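Local coordinates for DUF72 domain-containing protein (Thermotoga maritima, PDB 1VPQ) that is of unknown function but has the parallel alpha/beta architecture of the TIM-barrel clan and binds sulfate ions near the C-terminal ends of its strands in this crystal, at residues L48-V53 against N261-K266; F202-R207 against V248-C253; R219-Y224 against K255-I260. All blocks are in the same frame, centred on the assembly; numbering follows the deposited sequence.

Contact 1: L48-V53 against N261-K266; sequences LGFRIV and NALQFK
Phe50 drives its ring into the side of helix 257-270, the last helix of this TIM-barrel-like fold, from the turn linking helix 40-46 to strand 52-55. The helix also touches strand 13-18, consistent with the contact lying over the place where strands 13-18 and 52-55 come together to close the barrel, as Ile52 packing on Tyr15 also suggests.

Apolar packing carries most of it. Phe50 CZ lies 3.5 Å from Leu263 CD2 and 3.7 Å from Ala262 CB, the ring crossing the leucine at about a right angle. With CG anti to its own carbonyl carbon (chi1 -63°), Phe50 brings the ring tip nearer the helix than its CB direction alone would suggest. Leu48 adds a looser touch, its CB 4.2 Å from Leu263 CD2.

Backbone shape matters at Gly49, which leaves helical geometry with positive phi (82°); a side chain there would crowd Lys266 CE, so glycine suits the spot on both counts.

The polar element is slight. Lys266, bent at chi3 and chi4, passes its CD 4.1 Å from Phe50 CE1. Its amino group then gives a weak hydrogen bond, Lys266 NZ to Leu48 O at 3.3 Å; the same oxygen stands 4.3 Å above the centre of the Phe50 ring.

Contact 2: F202-R207 against V248-C253; sequences FRFHGR and VFFNNC. With SO4 (sulfate ion), chain B.
Phe204 sets the edge of its ring on the face of Phe250 where two neighbouring parallel strands, 199-204 and 245-250, of the TIM-barrel-like sheet run side by side. The short segments run 13° apart, and Phe249 N to Phe202 O and Phe204 N to Phe249 O, each 3.0 Å, fix the register. On the face bearing Phe202, Phe204, Val248 and Phe250 the packing is tight: the T-shaped pair has its planes at 69°, while Phe204 CE2 rests 3.4 Å from Val248 CG1.

Toward and beyond the C-terminal strand ends the contact turns polar around a sulfate, probably from the crystallisation liquor. Asn251 N still bonds Phe204 O at 2.6 Å. Asn251, CG anti to its N (chi1 -157°), carries ND2 to His205 ND1 (2.7 Å), close to the imidazole plane, and to 2.6 Å from sulfate O3. Arg203, on the sheet face opposite Phe204, binds sulfate O4 through NH2 at 3.0 Å and pairs with Glu155 and Glu54. Replacing His205 by an alanine would probably leave Asn251 ND2 without its imidazole acceptor and Glu155 without its bond from His205 NE2.

Helix 226-240 backs Phe202, Val248 and Phe250, Phe250 also touching helix 257-270, while strand 176-181 flanks the Arg203 strand.

Contact 3: R219-Y224 against K255-I260; sequences RYDYLY and KGQAAI. With SO4 (sulfate ion), chain C; SO4 (sulfate ion), chain B.
Leu223 and Asp221 lie against Gln257 and Ile260 in a surface contact between the long loop that follows strand 199-204 and the first turn of helix 257-270. This is the C-terminal end of the strands, where TIM-barrel proteins usually carry their active sites, although no such role is established here. The interface is modest, with 240 Å² buried; 219-224 has no regular helix or strand, and the closest CA pair, Leu223 and Gln257, stands 5.5 Å apart.

Gln257 is the centre of the contact. Its CB approaches Tyr222 O to 3.4 Å, and its chain, extended beyond CG, slants across the loop, bringing its amide end near the Asp221 carboxylate. Leu223 adds the apolar part: with CG anti to its backbone N (chi1 -176°), CD1 comes within 3.9 Å of Gln257 CG and likewise 3.9 Å of Ile260 CG2. This branch therefore bridges two residues one helical turn apart. Gly256 occupies the N-cap position at positive phi (77°), and its O accepts the backbone bond from Ile260 N at 3.0 Å, starting the helix.

The start of the loop turns to anions instead. Arg219 makes two weak bonds to one sulfate oxygen, NH1 and NH2 each contributing, and its CD lies 3.7 Å above one face of the Tyr220 ring, toward the rim. Tyr220 OH points to the sulfate that Arg203 binds, though its modelled separation is too short to be trusted.

Around it, Asn252, just past strand 245-250, bonds Tyr222 O through ND2, while Asn261 OD1 of helix 257-270 accepts a hydrogen bond from Tyr224 N. Tyr222 OH reaches Glu228 of helix 226-240, and the Tyr224 ring packs on that helix and on Phe250 of strand 245-250, tying the loop to both helices and the strand between them.

Overall arrangement
Contact 2 is the core of the set: every touching residue is buried, and backbone bonds and aromatic packing join two adjacent strands. Contact 1 is partly buried and mainly apolar, with one weak lysine bond, while contact 3 lies at the surface and mixes aliphatic touches with polar groups. Contacts 1 and 3 share helix 257-270, using its middle and its start; contact 2 supplies the strand just before that helix. Asn261 and Asn252 join the three, since Asn261 OD1 receives both Asn252 ND2 and Tyr224 N, at 3.0 Å each. Contacts 2 and 3 also meet at one sulfate, where Arg203 and Asn251 approach from the strand ends and Tyr220 from the loop.

Contact 1: L48-V53 against N261-K266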
loop_
_atom_site.group_PDB
_atom_site.type_symbol
_atom_site.label_atom_id
_atom_site.label_comp_id
_atom_site.label_asym_id
_atom_site.label_seq_id
_atom_site.Cartn_x
_atom_site.Cartn_y
_atom_site.Cartn_z
ATOM N N LEU A 48 -8.556 17.739 -0.513
ATOM C CA LEU A 48 -8.909 16.544 0.267
ATOM C C LEU A 48 -7.973 16.332 1.462
ATOM O O LEU A 48 -8.327 15.635 2.413
ATOM C CB LEU A 48 -8.938 15.291 -0.614
ATOM C CG LEU A 48 -9.862 15.305 -1.837
ATOM C CD1 LEU A 48 -9.801 13.967 -2.549
ATOM C CD2 LEU A 48 -11.287 15.613 -1.441
ATOM N N GLY A 49 -6.781 16.920 1.411
ATOM C CA GLY A 49 -5.918 17.038 2.601
ATOM C C GLY A 49 -5.087 15.814 2.943
ATOM O O GLY A 49 -4.508 15.732 4.027
ATOM N N PHE A 50 -5.022 14.863 2.018
ATOM C CA PHE A 50 -4.176 13.684 2.183
ATOM C C PHE A 50 -2.703 14.045 2.015
ATOM O O PHE A 50 -2.332 14.686 1.031
ATOM C CB PHE A 50 -4.548 12.615 1.159
ATOM C CG PHE A 50 -5.941 12.091 1.307
ATOM C CD1 PHE A 50 -6.356 11.531 2.503
ATOM C CD2 PHE A 50 -6.825 12.126 0.238
ATOM C CE1 PHE A 50 -7.633 11.044 2.644
ATOM C CE2 PHE A 50 -8.108 11.644 0.367
ATOM C CZ PHE A 50 -8.516 11.100 1.572
ATOM N N ARG A 51 -1.872 13.606 2.962
ATOM C CA ARG A 51 -0.441 13.924 2.978
ATOM C C ARG A 51 0.425 12.779 2.433
ATOM O O ARG A 51 1.647 12.833 2.489
ATOM C CB ARG A 51 -0.020 14.243 4.411
ATOM C CG ARG A 51 -0.775 15.429 5.030
ATOM C CD ARG A 51 0.070 16.690 5.041
ATOM N NE ARG A 51 1.301 16.480 5.805
ATOM C CZ ARG A 51 1.387 16.476 7.133
ATOM N NH1 ARG A 51 0.308 16.679 7.896
ATOM N NH2 ARG A 51 2.571 16.267 7.702
ATOM N N ILE A 52 -0.220 11.743 1.907
ATOM C CA ILE A 52 0.483 10.566 1.411
ATOM C C ILE A 52 -0.384 9.846 0.380
ATOM O O ILE A 52 -1.616 9.939 0.416
ATOM C CB ILE A 52 0.892 9.605 2.582
ATOM C CG1 ILE A 52 2.018 8.663 2.150
ATOM C CG2 ILE A 52 -0.309 8.805 3.105
ATOM C CD1 ILE A 52 2.655 7.880 3.296
ATOM N N VAL A 53 0.270 9.150 -0.543
ATOM C CA VAL A 53 -0.422 8.301 -1.501
ATOM C C VAL A 53 0.482 7.116 -1.809
ATOM O O VAL A 53 1.701 7.243 -1.789
ATOM C CB VAL A 53 -0.823 9.077 -2.797
ATOM C CG1 VAL A 53 0.401 9.542 -3.582
ATOM C CG2 VAL A 53 -1.739 8.243 -3.682
ATOM N N ASN A 261 -14.021 6.579 2.396
ATOM C CA ASN A 261 -13.592 5.931 3.629
ATOM C C ASN A 261 -12.307 6.531 4.209
ATOM O O ASN A 261 -12.167 6.649 5.433
ATOM C CB ASN A 261 -13.407 4.419 3.424
ATOM C CG ASN A 261 -14.721 3.677 3.207
ATOM O OD1 ASN A 261 -14.734 2.606 2.608
ATOM N ND2 ASN A 261 -15.824 4.236 3.698
ATOM N N ALA A 262 -11.371 6.899 3.339
ATOM C CA ALA A 262 -10.103 7.469 3.796
ATOM C C ALA A 262 -10.336 8.830 4.448
ATOM O O ALA A 262 -9.678 9.182 5.437
ATOM C CB ALA A 262 -9.110 7.578 2.637
ATOM N N LEU A 263 -11.271 9.582 3.880
ATOM C CA LEU A 263 -11.698 10.870 4.432
ATOM C C LEU A 263 -12.453 10.718 5.757
ATOM O O LEU A 263 -12.324 11.567 6.643
ATOM C CB LEU A 263 -12.578 11.621 3.434
ATOM C CG LEU A 263 -11.901 12.180 2.179
ATOM C CD1 LEU A 263 -12.942 12.586 1.177
ATOM C CD2 LEU A 263 -10.995 13.359 2.512
ATOM N N GLN A 264 -13.256 9.658 5.872
ATOM C CA GLN A 264 -13.952 9.348 7.122
ATOM C C GLN A 264 -12.942 8.992 8.191
ATOM O O GLN A 264 -13.028 9.449 9.321
ATOM C CB GLN A 264 -14.910 8.175 6.938
ATOM C CG GLN A 264 -16.165 8.501 6.181
ATOM C CD GLN A 264 -16.940 7.254 5.812
ATOM O OE1 GLN A 264 -16.577 6.531 4.893
ATOM N NE2 GLN A 264 -18.014 7.000 6.527
ATOM N N PHE A 265 -11.981 8.165 7.807
ATOM C CA PHE A 265 -10.904 7.740 8.697
ATOM C C PHE A 265 -10.034 8.919 9.139
ATOM O O PHE A 265 -9.672 9.032 10.310
ATOM C CB PHE A 265 -10.041 6.699 7.977
ATOM C CG PHE A 265 -9.168 5.900 8.888
ATOM C CD1 PHE A 265 -9.670 4.787 9.537
ATOM C CD2 PHE A 265 -7.850 6.250 9.082
ATOM C CE1 PHE A 265 -8.881 4.038 10.364
ATOM C CE2 PHE A 265 -7.050 5.515 9.913
ATOM C CZ PHE A 265 -7.567 4.401 10.561
ATOM N N LYS A 266 -9.706 9.786 8.184
ATOM C CA LYS A 266 -8.882 10.979 8.434
ATOM C C LYS A 266 -9.539 11.914 9.453
ATOM O O LYS A 266 -8.863 12.489 10.315
ATOM C CB LYS A 266 -8.617 11.704 7.110
ATOM C CG LYS A 266 -8.041 13.100 7.221
ATOM C CD LYS A 266 -7.635 13.626 5.847
ATOM C CE LYS A 266 -7.941 15.107 5.705
ATOM N NZ LYS A 266 -9.398 15.357 5.484
#

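Contact 2: F202-R207 against V248-C253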
loop_
_atom_site.group_PDB
_atom_site.type_symbol
_atom_site.label_atom_id
_atom_site.label_comp_id
_atom_site.label_asym_id
_atom_site.label_seq_id
_atom_site.Cartn_x
_atom_site.Cartn_y
_atom_site.Cartn_z
ATOM N N PHE A 202 -0.797 -0.194 7.076
ATOM C CA PHE A 202 -2.118 -0.820 6.940
ATOM C C PHE A 202 -2.610 -0.703 5.523
ATOM O O PHE A 202 -2.486 0.359 4.921
ATOM C CB PHE A 202 -3.151 -0.145 7.838
ATOM C CG PHE A 202 -2.866 -0.285 9.290
ATOM C CD1 PHE A 202 -1.854 0.465 9.885
ATOM C CD2 PHE A 202 -3.607 -1.156 10.073
ATOM C CE1 PHE A 202 -1.581 0.339 11.245
ATOM C CE2 PHE A 202 -3.339 -1.286 11.429
ATOM C CZ PHE A 202 -2.321 -0.533 12.016
ATOM N N ARG A 203 -3.203 -1.779 5.009
ATOM C CA ARG A 203 -3.877 -1.729 3.717
ATOM C C ARG A 203 -5.289 -2.308 3.815
ATOM O O ARG A 203 -5.459 -3.430 4.256
ATOM C CB ARG A 203 -3.061 -2.459 2.656
ATOM C CG ARG A 203 -1.708 -1.806 2.371
ATOM C CD ARG A 203 -1.083 -2.387 1.120
ATOM N NE ARG A 203 -1.645 -1.824 -0.107
ATOM C CZ ARG A 203 -1.897 -2.508 -1.224
ATOM N NH1 ARG A 203 -1.701 -3.814 -1.290
ATOM N NH2 ARG A 203 -2.390 -1.878 -2.281
ATOM N N PHE A 204 -6.287 -1.522 3.405
ATOM C CA PHE A 204 -7.691 -1.930 3.455
ATOM C C PHE A 204 -8.249 -2.076 2.045
ATOM O O PHE A 204 -8.345 -1.103 1.306
ATOM C CB PHE A 204 -8.522 -0.909 4.240
ATOM C CG PHE A 204 -7.976 -0.594 5.619
ATOM C CD1 PHE A 204 -7.526 -1.601 6.463
ATOM C CD2 PHE A 204 -7.943 0.712 6.079
ATOM C CE1 PHE A 204 -7.032 -1.302 7.735
ATOM C CE2 PHE A 204 -7.454 1.020 7.353
ATOM C CZ PHE A 204 -6.998 0.011 8.175
ATOM N N HIS A 205 -8.616 -3.304 1.688
ATOM C CA HIS A 205 -9.086 -3.633 0.333
ATOM C C HIS A 205 -10.597 -3.751 0.231
ATOM O O HIS A 205 -11.127 -4.061 -0.844
ATOM C CB HIS A 205 -8.486 -4.972 -0.120
ATOM C CG HIS A 205 -6.993 -5.022 -0.055
ATOM N ND1 HIS A 205 -6.192 -4.189 -0.800
ATOM C CD2 HIS A 205 -6.159 -5.818 0.650
ATOM C CE1 HIS A 205 -4.926 -4.459 -0.544
ATOM N NE2 HIS A 205 -4.878 -5.444 0.335
ATOM N N GLY A 206 -11.281 -3.532 1.349
ATOM C CA GLY A 206 -12.698 -3.857 1.468
ATOM C C GLY A 206 -12.911 -5.348 1.665
ATOM O O GLY A 206 -11.957 -6.114 1.752
ATOM N N ARG A 207 -14.172 -5.757 1.711
ATOM C CA ARG A 207 -14.542 -7.118 2.083
ATOM C C ARG A 207 -15.578 -7.705 1.151
ATOM O O ARG A 207 -16.463 -8.449 1.578
ATOM C CB ARG A 207 -15.101 -7.136 3.501
ATOM C CG ARG A 207 -14.174 -6.565 4.518
ATOM C CD ARG A 207 -14.868 -6.509 5.830
ATOM N NE ARG A 207 -13.961 -6.091 6.874
ATOM C CZ ARG A 207 -14.310 -5.920 8.142
ATOM N NH1 ARG A 207 -15.567 -6.132 8.536
ATOM N NH2 ARG A 207 -13.397 -5.530 9.016
ATOM N N VAL A 248 -1.408 4.345 6.392
ATOM C CA VAL A 248 -2.696 3.687 6.242
ATOM C C VAL A 248 -3.242 4.025 4.863
ATOM O O VAL A 248 -3.425 5.194 4.534
ATOM C CB VAL A 248 -3.686 4.158 7.331
ATOM C CG1 VAL A 248 -4.993 3.391 7.245
ATOM C CG2 VAL A 248 -3.068 4.023 8.740
ATOM N N PHE A 249 -3.487 3.009 4.050
ATOM C CA PHE A 249 -4.014 3.229 2.697
ATOM C C PHE A 249 -5.283 2.434 2.473
ATOM O O PHE A 249 -5.374 1.288 2.916
ATOM C CB PHE A 249 -2.971 2.853 1.640
ATOM C CG PHE A 249 -1.695 3.636 1.752
ATOM C CD1 PHE A 249 -1.572 4.881 1.148
ATOM C CD2 PHE A 249 -0.622 3.141 2.482
ATOM C CE1 PHE A 249 -0.402 5.616 1.265
ATOM C CE2 PHE A 249 0.558 3.878 2.601
ATOM C CZ PHE A 249 0.658 5.116 1.986
ATOM N N PHE A 250 -6.246 3.056 1.781
ATOM C CA PHE A 250 -7.514 2.424 1.383
ATOM C C PHE A 250 -7.480 2.083 -0.091
ATOM O O PHE A 250 -7.179 2.936 -0.926
ATOM C CB PHE A 250 -8.705 3.354 1.629
ATOM C CG PHE A 250 -9.168 3.384 3.048
ATOM C CD1 PHE A 250 -8.475 4.122 3.997
ATOM C CD2 PHE A 250 -10.290 2.676 3.437
ATOM C CE1 PHE A 250 -8.893 4.160 5.310
ATOM C CE2 PHE A 250 -10.717 2.708 4.750
ATOM C CZ PHE A 250 -10.010 3.458 5.691
ATOM N N ASN A 251 -7.836 0.842 -0.402
ATOM C CA ASN A 251 -7.628 0.271 -1.720
ATOM C C ASN A 251 -8.930 -0.048 -2.443
ATOM O O ASN A 251 -8.910 -0.497 -3.589
ATOM C CB ASN A 251 -6.787 -1.009 -1.578
ATOM C CG ASN A 251 -6.065 -1.380 -2.855
ATOM O OD1 ASN A 251 -5.666 -0.514 -3.637
ATOM N ND2 ASN A 251 -5.889 -2.673 -3.074
ATOM N N ASN A 252 -10.051 0.161 -1.758
ATOM C CA ASN A 252 -11.380 -0.089 -2.320
ATOM C C ASN A 252 -11.797 1.067 -3.206
ATOM O O ASN A 252 -12.798 1.721 -2.953
ATOM C CB ASN A 252 -12.413 -0.335 -1.211
ATOM C CG ASN A 252 -12.473 0.791 -0.184
ATOM O OD1 ASN A 252 -11.447 1.305 0.253
ATOM N ND2 ASN A 252 -13.682 1.157 0.223
ATOM N N CYS A 253 -11.018 1.298 -4.260
ATOM C CA CYS A 253 -11.055 2.556 -5.023
ATOM C C CYS A 253 -12.172 2.635 -6.059
ATOM O O CYS A 253 -12.365 3.678 -6.683
ATOM C CB CYS A 253 -9.694 2.805 -5.700
ATOM S SG CYS A 253 -8.332 3.272 -4.549
HETATM S S SO4 B . -3.633 -5.176 -4.189
HETATM O O1 SO4 B . -3.091 -5.924 -3.058
HETATM O O2 SO4 B . -3.490 -5.944 -5.421
HETATM O O3 SO4 B . -5.043 -4.928 -3.934
HETATM O O4 SO4 B . -2.891 -3.929 -4.342
#

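Contact 3: R219-Y224 against K255-I260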
loop_
_atom_site.group_PDB
_atom_site.type_symbol
_atom_site.label_atom_id
_atom_site.label_comp_id
_atom_site.label_asym_id
_atom_site.label_seq_id
_atom_site.Cartn_x
_atom_site.Cartn_y
_atom_site.Cartn_z
ATOM N N ARG A 219 -13.782 -6.172 -8.047
ATOM C CA ARG A 219 -13.312 -6.883 -6.862
ATOM C C ARG A 219 -13.240 -5.986 -5.610
ATOM O O ARG A 219 -13.523 -6.443 -4.490
ATOM C CB ARG A 219 -11.930 -7.476 -7.150
ATOM C CG ARG A 219 -11.179 -7.881 -5.918
ATOM C CD ARG A 219 -9.727 -8.127 -6.203
ATOM N NE ARG A 219 -9.463 -9.512 -6.572
ATOM C CZ ARG A 219 -8.252 -10.061 -6.583
ATOM N NH1 ARG A 219 -7.184 -9.342 -6.248
ATOM N NH2 ARG A 219 -8.114 -11.332 -6.932
ATOM N N TYR A 220 -12.851 -4.724 -5.811
ATOM C CA TYR A 220 -12.701 -3.746 -4.726
ATOM C C TYR A 220 -13.954 -2.882 -4.518
ATOM O O TYR A 220 -13.909 -1.877 -3.806
ATOM C CB TYR A 220 -11.489 -2.853 -4.985
ATOM C CG TYR A 220 -10.192 -3.611 -5.139
ATOM C CD1 TYR A 220 -9.450 -4.009 -4.022
ATOM C CD2 TYR A 220 -9.694 -3.924 -6.401
ATOM C CE1 TYR A 220 -8.248 -4.709 -4.168
ATOM C CE2 TYR A 220 -8.500 -4.622 -6.560
ATOM C CZ TYR A 220 -7.782 -5.016 -5.443
ATOM O OH TYR A 220 -6.601 -5.710 -5.612
ATOM N N ASP A 221 -15.074 -3.279 -5.122
ATOM C CA ASP A 221 -16.342 -2.590 -4.890
ATOM C C ASP A 221 -16.853 -2.894 -3.481
ATOM O O ASP A 221 -17.510 -3.911 -3.238
ATOM C CB ASP A 221 -17.386 -2.977 -5.940
ATOM C CG ASP A 221 -18.692 -2.240 -5.759
ATOM O OD1 ASP A 221 -18.734 -1.261 -4.982
ATOM O OD2 ASP A 221 -19.683 -2.637 -6.404
ATOM N N TYR A 222 -16.516 -2.000 -2.555
ATOM C CA TYR A 222 -16.934 -2.116 -1.163
ATOM C C TYR A 222 -16.801 -0.765 -0.477
ATOM O O TYR A 222 -15.884 -0.009 -0.778
ATOM C CB TYR A 222 -16.081 -3.145 -0.439
ATOM C CG TYR A 222 -16.586 -3.496 0.937
ATOM C CD1 TYR A 222 -17.529 -4.494 1.112
ATOM C CD2 TYR A 222 -16.101 -2.849 2.064
ATOM C CE1 TYR A 222 -18.002 -4.827 2.372
ATOM C CE2 TYR A 222 -16.566 -3.176 3.344
ATOM C CZ TYR A 222 -17.513 -4.168 3.487
ATOM O OH TYR A 222 -17.983 -4.511 4.730
ATOM N N LEU A 223 -17.732 -0.468 0.427
ATOM C CA LEU A 223 -17.705 0.760 1.217
ATOM C C LEU A 223 -17.811 0.403 2.693
ATOM O O LEU A 223 -18.879 0.003 3.164
ATOM C CB LEU A 223 -18.855 1.699 0.818
ATOM C CG LEU A 223 -18.893 3.083 1.500
ATOM C CD1 LEU A 223 -17.810 4.012 0.969
ATOM C CD2 LEU A 223 -20.249 3.723 1.332
ATOM N N TYR A 224 -16.702 0.542 3.416
ATOM C CA TYR A 224 -16.688 0.289 4.846
ATOM C C TYR A 224 -17.754 1.118 5.575
ATOM O O TYR A 224 -17.930 2.300 5.297
ATOM C CB TYR A 224 -15.317 0.618 5.437
ATOM C CG TYR A 224 -14.236 -0.399 5.154
ATOM C CD1 TYR A 224 -14.096 -1.536 5.955
ATOM C CD2 TYR A 224 -13.324 -0.211 4.112
ATOM C CE1 TYR A 224 -13.098 -2.467 5.716
ATOM C CE2 TYR A 224 -12.318 -1.145 3.862
ATOM C CZ TYR A 224 -12.213 -2.268 4.671
ATOM O OH TYR A 224 -11.234 -3.200 4.436
ATOM N N LYS A 255 -15.223 3.533 -7.785
ATOM C CA LYS A 255 -16.177 4.647 -7.654
ATOM C C LYS A 255 -15.948 5.539 -6.416
ATOM O O LYS A 255 -16.899 6.057 -5.822
ATOM C CB LYS A 255 -17.618 4.125 -7.705
ATOM C CG LYS A 255 -18.002 3.548 -9.064
ATOM C CD LYS A 255 -19.430 3.016 -9.037
ATOM C CE LYS A 255 -19.901 2.497 -10.400
ATOM N NZ LYS A 255 -20.985 3.330 -10.971
ATOM N N GLY A 256 -14.683 5.721 -6.047
ATOM C CA GLY A 256 -14.313 6.693 -5.018
ATOM C C GLY A 256 -14.579 6.257 -3.588
ATOM O O GLY A 256 -14.430 7.052 -2.661
ATOM N N GLN A 257 -14.945 4.990 -3.409
ATOM C CA GLN A 257 -15.268 4.452 -2.098
ATOM C C GLN A 257 -14.071 4.555 -1.162
ATOM O O GLN A 257 -14.228 4.915 0.003
ATOM C CB GLN A 257 -15.785 3.013 -2.228
ATOM C CG GLN A 257 -17.233 2.984 -2.722
ATOM C CD GLN A 257 -17.705 1.639 -3.239
ATOM O OE1 GLN A 257 -16.993 0.949 -3.968
ATOM N NE2 GLN A 257 -18.939 1.275 -2.890
ATOM N N ALA A 258 -12.883 4.268 -1.688
ATOM C CA ALA A 258 -11.634 4.383 -0.932
ATOM C C ALA A 258 -11.403 5.799 -0.410
ATOM O O ALA A 258 -11.019 5.988 0.743
ATOM C CB ALA A 258 -10.458 3.953 -1.790
ATOM N N ALA A 259 -11.630 6.785 -1.273
ATOM C CA ALA A 259 -11.475 8.193 -0.913
ATOM C C ALA A 259 -12.483 8.596 0.168
ATOM O O ALA A 259 -12.107 9.244 1.146
ATOM C CB ALA A 259 -11.611 9.065 -2.139
ATOM N N ILE A 260 -13.748 8.197 -0.003
ATOM C CA ILE A 260 -14.792 8.418 1.012
ATOM C C ILE A 260 -14.358 7.862 2.363
ATOM O O ILE A 260 -14.310 8.595 3.355
ATOM C CB ILE A 260 -16.165 7.803 0.589
ATOM C CG1 ILE A 260 -16.769 8.609 -0.564
ATOM C CG2 ILE A 260 -17.162 7.791 1.758
ATOM C CD1 ILE A 260 -17.981 7.968 -1.229
HETATM S S SO4 C . -4.432 -12.100 -6.181
HETATM O O1 SO4 C . -3.739 -10.931 -6.715
HETATM O O2 SO4 C . -4.943 -12.923 -7.263
HETATM O O3 SO4 C . -3.502 -12.912 -5.408
HETATM O O4 SO4 C . -5.537 -11.688 -5.326
HETATM S S SO4 B . -3.633 -5.176 -4.189
HETATM O O1 SO4 B . -3.091 -5.924 -3.058
HETATM O O2 SO4 B . -3.490 -5.944 -5.421
HETATM O O3 SO4 B . -5.043 -4.928 -3.934
HETATM O O4 SO4 B . -2.891 -3.929 -4.342
#